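Afamin (Homo sapiens, PDB 6FAK) carries hydrophobic molecules in body fluids, binding vitamin E and keeping lipidated Wnt proteins soluble and active. Local coordinates at residues R374-E377 / D378-E382; F333-E336 / Y337-H341; L307-G310 / K311-D314. All coordinates share one frame; numbering follows the deposited sequence.

Contact 1: R374-E377 / D378-E382; sequences RYAE and DKFNE. With NAG (2-acetamido-2-deoxy-beta-D-glucopyranose), chain D.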
loop_
_atom_site.group_PDB
_atom_site.type_symbol
_atom_site.label_atom_id
_atom_site.label_comp_id
_atom_site.label_asym_id
_atom_site.label_seq_id
_atom_site.Cartn_x
_atom_site.Cartn_y
_atom_site.Cartn_z
ATOM N N ARG A 374 19.361 30.097 -12.681
ATOM C CA ARG A 374 19.076 31.062 -11.640
ATOM C C ARG A 374 17.603 31.090 -11.211
ATOM O O ARG A 374 17.321 31.283 -10.039
ATOM C CB ARG A 374 19.538 32.443 -12.141
ATOM C CG ARG A 374 18.985 33.678 -11.439
ATOM C CD ARG A 374 19.445 34.944 -12.144
ATOM N NE ARG A 374 20.589 35.541 -11.484
ATOM C CZ ARG A 374 21.460 36.382 -12.038
ATOM N NH1 ARG A 374 21.349 36.723 -13.317
ATOM N NH2 ARG A 374 22.461 36.874 -11.309
ATOM N N TYR A 375 16.702 30.867 -12.162
ATOM C CA TYR A 375 15.252 30.889 -11.957
ATOM C C TYR A 375 14.595 29.538 -11.675
ATOM O O TYR A 375 13.372 29.391 -11.806
ATOM C CB TYR A 375 14.605 31.525 -13.186
ATOM C CG TYR A 375 15.129 32.912 -13.405
ATOM C CD1 TYR A 375 14.773 33.925 -12.544
ATOM C CD2 TYR A 375 16.089 33.177 -14.390
ATOM C CE1 TYR A 375 15.288 35.185 -12.688
ATOM C CE2 TYR A 375 16.588 34.450 -14.558
ATOM C CZ TYR A 375 16.188 35.445 -13.701
ATOM O OH TYR A 375 16.686 36.708 -13.845
ATOM N N ALA A 376 15.368 28.543 -11.263
ATOM C CA ALA A 376 14.797 27.244 -10.953
ATOM C C ALA A 376 13.678 27.290 -9.925
ATOM O O ALA A 376 12.655 26.614 -10.077
ATOM C CB ALA A 376 15.870 26.300 -10.469
ATOM N N GLU A 377 13.827 28.098 -8.897
ATOM C CA GLU A 377 12.811 28.127 -7.814
ATOM C C GLU A 377 11.450 28.633 -8.311
ATOM O O GLU A 377 10.420 28.226 -7.783
ATOM C CB GLU A 377 13.299 28.942 -6.615
ATOM C CG GLU A 377 14.459 28.263 -5.907
ATOM C CD GLU A 377 15.197 29.203 -4.952
ATOM O OE1 GLU A 377 15.725 30.241 -5.417
ATOM O OE2 GLU A 377 15.261 28.905 -3.733
ATOM N N ASP A 378 11.447 29.462 -9.368
ATOM C CA ASP A 378 10.190 29.883 -10.011
ATOM C C ASP A 378 9.506 28.725 -10.703
ATOM O O ASP A 378 8.262 28.662 -10.716
ATOM C CB ASP A 378 10.417 31.027 -11.017
ATOM C CG ASP A 378 10.960 32.299 -10.362
ATOM O OD1 ASP A 378 10.642 32.570 -9.195
ATOM O OD2 ASP A 378 11.689 33.051 -11.007
ATOM N N LYS A 379 10.279 27.819 -11.337
ATOM C CA LYS A 379 9.655 26.614 -11.857
ATOM C C LYS A 379 9.073 25.749 -10.740
ATOM O O LYS A 379 7.966 25.254 -10.877
ATOM C CB LYS A 379 10.612 25.775 -12.691
ATOM C CG LYS A 379 11.053 26.496 -13.926
ATOM C CD LYS A 379 11.377 25.559 -15.082
ATOM C CE LYS A 379 11.988 26.344 -16.215
ATOM N NZ LYS A 379 11.006 26.938 -17.158
ATOM N N PHE A 380 9.815 25.578 -9.644
ATOM C CA PHE A 380 9.321 24.737 -8.501
ATOM C C PHE A 380 8.057 25.329 -7.903
ATOM O O PHE A 380 7.080 24.605 -7.616
ATOM C CB PHE A 380 10.355 24.580 -7.401
ATOM C CG PHE A 380 11.738 24.112 -7.865
ATOM C CD1 PHE A 380 11.929 23.388 -9.051
ATOM C CD2 PHE A 380 12.831 24.355 -7.065
ATOM C CE1 PHE A 380 13.187 22.942 -9.414
ATOM C CE2 PHE A 380 14.090 23.931 -7.425
ATOM C CZ PHE A 380 14.276 23.229 -8.613
ATOM N N ASN A 381 8.081 26.649 -7.734
ATOM C CA ASN A 381 6.949 27.411 -7.185
ATOM C C ASN A 381 5.670 27.235 -7.990
ATOM O O ASN A 381 4.623 26.957 -7.412
ATOM C CB ASN A 381 7.342 28.885 -7.051
ATOM C CG ASN A 381 6.254 29.732 -6.398
ATOM O OD1 ASN A 381 5.286 30.146 -7.066
ATOM N ND2 ASN A 381 6.409 30.004 -5.077
ATOM N N GLU A 382 5.763 27.343 -9.319
ATOM C CA GLU A 382 4.570 27.132 -10.174
ATOM C C GLU A 382 4.011 25.699 -10.083
ATOM O O GLU A 382 2.773 25.481 -9.913
ATOM C CB GLU A 382 4.878 27.523 -11.626
ATOM C CG GLU A 382 3.826 27.131 -12.652
ATOM C CD GLU A 382 4.200 27.577 -14.048
ATOM O OE1 GLU A 382 4.244 26.687 -14.925
ATOM O OE2 GLU A 382 4.478 28.791 -14.269
HETATM C C1 NAG D . 5.457 30.837 -4.340
HETATM C C2 NAG D . 5.116 30.259 -2.966
HETATM C C3 NAG D . 4.298 31.234 -2.129
HETATM C C4 NAG D . 4.905 32.629 -2.141
HETATM C C5 NAG D . 5.202 33.075 -3.571
HETATM C C6 NAG D . 5.844 34.462 -3.610
HETATM C C7 NAG D . 4.941 27.830 -2.968
HETATM C C8 NAG D . 4.034 26.652 -3.139
HETATM N N2 NAG D . 4.368 29.023 -3.110
HETATM O O3 NAG D . 4.222 30.752 -0.786
HETATM O O4 NAG D . 3.990 33.542 -1.522
HETATM O O5 NAG D . 6.069 32.122 -4.196
HETATM O O6 NAG D . 7.147 34.425 -3.014
HETATM O O7 NAG D . 6.127 27.699 -2.717
#
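Ala376 and Phe380, one helical turn apart, make up the tight part of this contact. With CG anti to the carbonyl carbon (chi1 -51°), the Phe380 ring folds back along the helix and lays one face against the preceding turn, where Ala376 O sits 3.4 Å above the ring plane, over its centre. Phe380 CZ meets the methyl carbon Ala376 CB at 3.9 Å. Ala376 O also accepts from Phe380 N at 3.1 Å, so the ring covers an oxygen already satisfied; next to it, Glu377 O accepts from Asn381 N at 2.8 Å. A methyl group suits position 376, because Leu359 of helix 346-363 and Thr313 press on it as well; Phe380 continues inward to Ile352 and Tyr356. Glu377 sends its carboxylate to a salt bridge with Arg308.

The solvent-exposed side, with Tyr375 and Asp378, is looser. The two point the same way, side by side, their ring and carboxylate planes 23° apart, and touch only at the ring edge, where Asp378 OD2 lies 3.6 Å from Tyr375 CD1. The backbone bond from Asp378 N to Tyr375 O is weak. An acidic residue in this first turn is probably favoured by the positive end of the helix dipole. On Asn381, CG stands anti to the backbone N (chi1 -176°), and the amide leads away from the first turn to its covalent bond, ND2 to NAG C1 at 1.5 Å; Glu385 also binds this sugar. These are the N-cap, Tyr375, and first turns of helix 376-417 in the largely helical albumin fold, bearing the N-linked glycan at Asn381.

Contact 2: F333-E336 / Y337-H341; sequences FTFE and YSRRH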
loop_
_atom_site.group_PDB
_atom_site.type_symbol
_atom_site.label_atom_id
_atom_site.label_comp_id
_atom_site.label_asym_id
_atom_site.label_seq_id
_atom_site.Cartn_x
_atom_site.Cartn_y
_atom_site.Cartn_z
ATOM N N PHE A 333 20.847 17.240 -4.290
ATOM C CA PHE A 333 19.715 18.165 -4.455
ATOM C C PHE A 333 18.462 17.649 -3.715
ATOM O O PHE A 333 17.837 18.383 -2.960
ATOM C CB PHE A 333 19.374 18.405 -5.933
ATOM C CG PHE A 333 18.130 19.228 -6.100
ATOM C CD1 PHE A 333 18.159 20.597 -5.879
ATOM C CD2 PHE A 333 16.899 18.603 -6.401
ATOM C CE1 PHE A 333 16.992 21.346 -5.996
ATOM C CE2 PHE A 333 15.746 19.342 -6.537
ATOM C CZ PHE A 333 15.773 20.710 -6.332
ATOM N N THR A 334 18.177 16.367 -3.871
ATOM C CA THR A 334 17.000 15.778 -3.284
ATOM C C THR A 334 17.104 15.872 -1.720
ATOM O O THR A 334 16.177 16.303 -1.049
ATOM C CB THR A 334 16.797 14.327 -3.762
ATOM O OG1 THR A 334 16.763 14.238 -5.208
ATOM C CG2 THR A 334 15.523 13.769 -3.131
ATOM N N PHE A 335 18.284 15.514 -1.199
ATOM C CA PHE A 335 18.628 15.651 0.229
ATOM C C PHE A 335 18.390 17.077 0.742
ATOM O O PHE A 335 17.637 17.301 1.711
ATOM C CB PHE A 335 20.064 15.199 0.448
ATOM C CG PHE A 335 20.659 15.619 1.743
ATOM C CD1 PHE A 335 20.215 15.062 2.941
ATOM C CD2 PHE A 335 21.694 16.556 1.776
ATOM C CE1 PHE A 335 20.818 15.444 4.152
ATOM C CE2 PHE A 335 22.283 16.936 2.972
ATOM C CZ PHE A 335 21.845 16.388 4.167
ATOM N N GLU A 336 19.040 18.029 0.097
ATOM C CA GLU A 336 18.985 19.428 0.558
ATOM C C GLU A 336 17.562 20.009 0.435
ATOM O O GLU A 336 17.082 20.684 1.386
ATOM C CB GLU A 336 19.977 20.299 -0.212
ATOM C CG GLU A 336 21.454 20.008 0.071
ATOM C CD GLU A 336 21.881 20.255 1.535
ATOM O OE1 GLU A 336 21.151 20.883 2.297
ATOM O OE2 GLU A 336 22.973 19.805 1.948
ATOM N N TYR A 337 16.891 19.742 -0.697
ATOM C CA TYR A 337 15.544 20.277 -0.930
ATOM C C TYR A 337 14.512 19.604 -0.005
ATOM O O TYR A 337 13.662 20.296 0.611
ATOM C CB TYR A 337 15.126 20.154 -2.420
ATOM C CG TYR A 337 13.994 21.087 -2.783
ATOM C CD1 TYR A 337 12.680 20.738 -2.546
ATOM C CD2 TYR A 337 14.256 22.389 -3.279
ATOM C CE1 TYR A 337 11.639 21.615 -2.800
ATOM C CE2 TYR A 337 13.195 23.285 -3.564
ATOM C CZ TYR A 337 11.887 22.863 -3.347
ATOM O OH TYR A 337 10.811 23.703 -3.582
ATOM N N SER A 338 14.578 18.279 0.128
ATOM C CA SER A 338 13.643 17.538 1.007
ATOM C C SER A 338 13.747 17.913 2.489
ATOM O O SER A 338 12.729 18.126 3.146
ATOM C CB SER A 338 13.792 16.035 0.847
ATOM O OG SER A 338 13.606 15.667 -0.515
ATOM N N ARG A 339 14.972 18.044 3.002
ATOM C CA ARG A 339 15.150 18.351 4.403
ATOM C C ARG A 339 14.702 19.749 4.782
ATOM O O ARG A 339 14.326 19.955 5.938
ATOM C CB ARG A 339 16.573 18.091 4.879
ATOM C CG ARG A 339 17.604 19.108 4.481
ATOM C CD ARG A 339 18.901 18.609 5.045
ATOM N NE ARG A 339 20.021 19.383 4.611
ATOM C CZ ARG A 339 21.083 19.691 5.372
ATOM N NH1 ARG A 339 21.147 19.297 6.646
ATOM N NH2 ARG A 339 22.081 20.357 4.851
ATOM N N ARG A 340 14.727 20.677 3.829
ATOM C CA ARG A 340 14.210 22.023 4.013
ATOM C C ARG A 340 12.739 22.231 3.699
ATOM O O ARG A 340 12.257 23.318 3.890
ATOM C CB ARG A 340 14.984 23.009 3.158
ATOM C CG ARG A 340 16.403 23.212 3.623
ATOM C CD ARG A 340 17.110 24.073 2.576
ATOM N NE ARG A 340 18.450 24.477 3.011
ATOM C CZ ARG A 340 19.490 23.674 2.979
ATOM N NH1 ARG A 340 19.343 22.419 2.571
ATOM N NH2 ARG A 340 20.673 24.108 3.381
ATOM N N HIS A 341 12.035 21.218 3.215
ATOM C CA HIS A 341 10.622 21.335 2.867
ATOM C C HIS A 341 9.861 20.158 3.469
ATOM O O HIS A 341 9.302 19.327 2.754
ATOM C CB HIS A 341 10.466 21.371 1.342
ATOM C CG HIS A 341 11.045 22.583 0.702
ATOM N ND1 HIS A 341 12.379 22.668 0.355
ATOM C CD2 HIS A 341 10.493 23.787 0.405
ATOM C CE1 HIS A 341 12.610 23.862 -0.167
ATOM N NE2 HIS A 341 11.487 24.561 -0.135
#
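Glu336 OE1 is gripped by Arg339 side-on, through two nitrogens. Arg339 NH2 binds Glu336 OE1 at 2.8 Å on its syn lone pair, whereas Arg339 NE, at 3.0 Å from the same OE1, comes from above the carboxylate plane. The carboxylate and guanidinium planes stand 63° apart, yet the oxygen remains in the guanidinium plane. Arg340 NH1 approaches Glu336 OE1 too, at a modelled separation too short to be trusted in detail, and also binds the main-chain oxygen Glu336 O at 3.1 Å. Lys332 pairs with the second carboxylate oxygen.

In Arg339, CG lies between the backbone N and the carbonyl carbon (chi1 76°), which turns the chain back over the preceding turn and sets the guanidinium almost flat on the Phe335 ring. Phe335 CZ is 3.5 Å from Arg339 NE, and Arg339 CD makes a CH-pi contact with that ring. Glu336, Arg339 and Arg340 form a salt-bridge network at the C-terminal end of helix 326-339, a helix of the albumin fold packed against helices 216-225 and 346-363. A leucine in place of Arg339 would probably leave Glu336 OE1 without its two-nitrogen grip and Pro227 O without this donor.

On the inward side, Ser338 suits its place by being small: Ser338 OG bends back to Thr334 O at 2.7 Å, from the opposite face of that carbonyl to Ser338 N. Phe333 and Tyr337 lie side by side, with Tyr337 CB over one face of the Phe333 ring and Phe333 CZ 3.8 Å from Tyr337 CD2. At the helix end, His341 ND1 donates to Tyr337 O at 2.7 Å.

Contact 3: L307-G310 / K311-D314; sequences LREG and KFTD
Glu309 and Phe312 are the ends of a type I beta turn, closed by the bond from Phe312 N to Glu309 O at 3.1 Å, in the loop between helices 288-295 and 318-324. Inside the turn the Glu309 side chain bends at chi2 (54°), carrying its carboxylate back to the main chain, where Glu309 OE2 accepts from Lys311 N at 3.0 Å on its anti side, well out of the carboxylate plane. That bond fixes the rotation of the carboxylate and holds the aliphatic Glu309 CG obliquely against the Phe312 ring, 3.4 Å from CD2. Phe312, closing the turn, suits its place as a large apolar ring packed edge-to-face with Phe333.

Arg308 bends at chi3 (-54°), bringing its guanidinium round to meet Asp314, which comes from the opposite direction. The two flat groups are only 20° from coplanar, and the main bond, Arg308 NH1 to Asp314 OD2 at 2.8 Å, approaches the syn side of that oxygen. Arg308 NH2 adds weak bonds to both oxygens of Asp314, while its stronger partner is Glu377 on helix 376-417. An arginine fits here because its several N-H groups can serve two carboxylates at once.

Glycine suits position 310: a CB there would probably clash with Asp314 OD2. Gly310 O receives both Asp314 N and Thr313 N, the latter well above the carbonyl plane at 3.3 Å. Thr313 packs its methyl group toward Ala376, leaving its hydroxyl turned to the acid next in sequence: Thr313 OG1 donates to Asp314 OD1 at 2.9 Å, from above the carboxylate plane.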
loop_
_atom_site.group_PDB
_atom_site.type_symbol
_atom_site.label_atom_id
_atom_site.label_comp_id
_atom_site.label_asym_id
_atom_site.label_seq_id
_atom_site.Cartn_x
_atom_site.Cartn_y
_atom_site.Cartn_z
ATOM N N LEU A 307 15.357 28.361 3.889
ATOM C CA LEU A 307 14.407 27.712 2.970
ATOM C C LEU A 307 15.019 27.218 1.657
ATOM O O LEU A 307 14.450 26.336 1.001
ATOM C CB LEU A 307 13.246 28.666 2.650
ATOM C CG LEU A 307 11.999 28.098 1.965
ATOM C CD1 LEU A 307 11.402 26.930 2.745
ATOM C CD2 LEU A 307 10.990 29.221 1.785
ATOM N N ARG A 308 16.179 27.761 1.287
ATOM C CA ARG A 308 16.787 27.475 -0.013
ATOM C C ARG A 308 18.203 26.916 0.087
ATOM O O ARG A 308 18.779 26.847 1.158
ATOM C CB ARG A 308 16.743 28.718 -0.904
ATOM C CG ARG A 308 17.388 29.976 -0.335
ATOM C CD ARG A 308 16.845 31.209 -1.045
ATOM N NE ARG A 308 16.990 31.126 -2.507
ATOM C CZ ARG A 308 18.129 31.299 -3.186
ATOM N NH1 ARG A 308 19.268 31.547 -2.547
ATOM N NH2 ARG A 308 18.133 31.212 -4.514
ATOM N N GLU A 309 18.715 26.449 -1.047
ATOM C CA GLU A 309 20.127 26.137 -1.200
ATOM C C GLU A 309 20.556 26.786 -2.504
ATOM O O GLU A 309 20.328 26.245 -3.602
ATOM C CB GLU A 309 20.393 24.620 -1.180
ATOM C CG GLU A 309 21.847 24.179 -1.456
ATOM C CD GLU A 309 22.900 24.831 -0.561
ATOM O OE1 GLU A 309 23.406 24.141 0.354
ATOM O OE2 GLU A 309 23.232 26.026 -0.774
ATOM N N GLY A 310 21.159 27.969 -2.372
ATOM C CA GLY A 310 21.666 28.700 -3.520
ATOM C C GLY A 310 22.773 27.982 -4.259
ATOM O O GLY A 310 23.100 28.363 -5.359
ATOM N N LYS A 311 23.371 26.954 -3.667
ATOM C CA LYS A 311 24.324 26.107 -4.372
ATOM C C LYS A 311 23.736 25.463 -5.664
ATOM O O LYS A 311 24.522 25.122 -6.581
ATOM C CB LYS A 311 24.869 25.016 -3.435
ATOM C CG LYS A 311 26.194 24.411 -3.872
ATOM C CD LYS A 311 27.265 24.471 -2.778
ATOM C CE LYS A 311 27.830 25.874 -2.602
ATOM N NZ LYS A 311 28.815 25.956 -1.487
ATOM N N PHE A 312 22.395 25.307 -5.729
ATOM C CA PHE A 312 21.708 24.730 -6.911
ATOM C C PHE A 312 21.158 25.715 -7.917
ATOM O O PHE A 312 20.855 25.325 -9.075
ATOM C CB PHE A 312 20.620 23.736 -6.452
ATOM C CG PHE A 312 21.219 22.573 -5.721
ATOM C CD1 PHE A 312 21.967 21.643 -6.404
ATOM C CD2 PHE A 312 21.149 22.485 -4.332
ATOM C CE1 PHE A 312 22.568 20.594 -5.740
ATOM C CE2 PHE A 312 21.769 21.445 -3.673
ATOM C CZ PHE A 312 22.455 20.508 -4.366
ATOM N N THR A 313 21.029 26.974 -7.508
ATOM C CA THR A 313 20.598 28.050 -8.402
ATOM C C THR A 313 21.523 29.261 -8.499
ATOM O O THR A 313 21.477 29.956 -9.501
ATOM C CB THR A 313 19.233 28.566 -7.949
ATOM O OG1 THR A 313 19.360 29.136 -6.635
ATOM C CG2 THR A 313 18.219 27.396 -7.909
ATOM N N ASP A 314 22.312 29.541 -7.456
ATOM C CA ASP A 314 23.163 30.754 -7.404
ATOM C C ASP A 314 24.627 30.511 -7.705
ATOM O O ASP A 314 25.352 31.452 -7.908
ATOM C CB ASP A 314 23.060 31.421 -6.028
ATOM C CG ASP A 314 21.616 31.709 -5.624
ATOM O OD1 ASP A 314 20.740 31.673 -6.527
ATOM O OD2 ASP A 314 21.351 31.962 -4.409
#

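The three contacts meet around one patch of the second albumin repeat. Contact 3 lies with its centre about 11 Å from the centres of both others, while the centres of contacts 1 and 2 are about 15 Å apart. Contact 3 joins contact 1 through the salt bridge Arg308 NH2 to Glu377 OE1 at 2.7 Å, and Phe312 CZ packs on Phe333 CA of contact 2 at 3.6 Å. Contacts 1 and 2 touch directly, Phe380 CD2 lying 3.7 Å from Tyr337 CE2. None of their residues belongs to the hydrophobic-ligand pocket region 194-298; the glycan is attached to Asn381, in the second segment of contact 1.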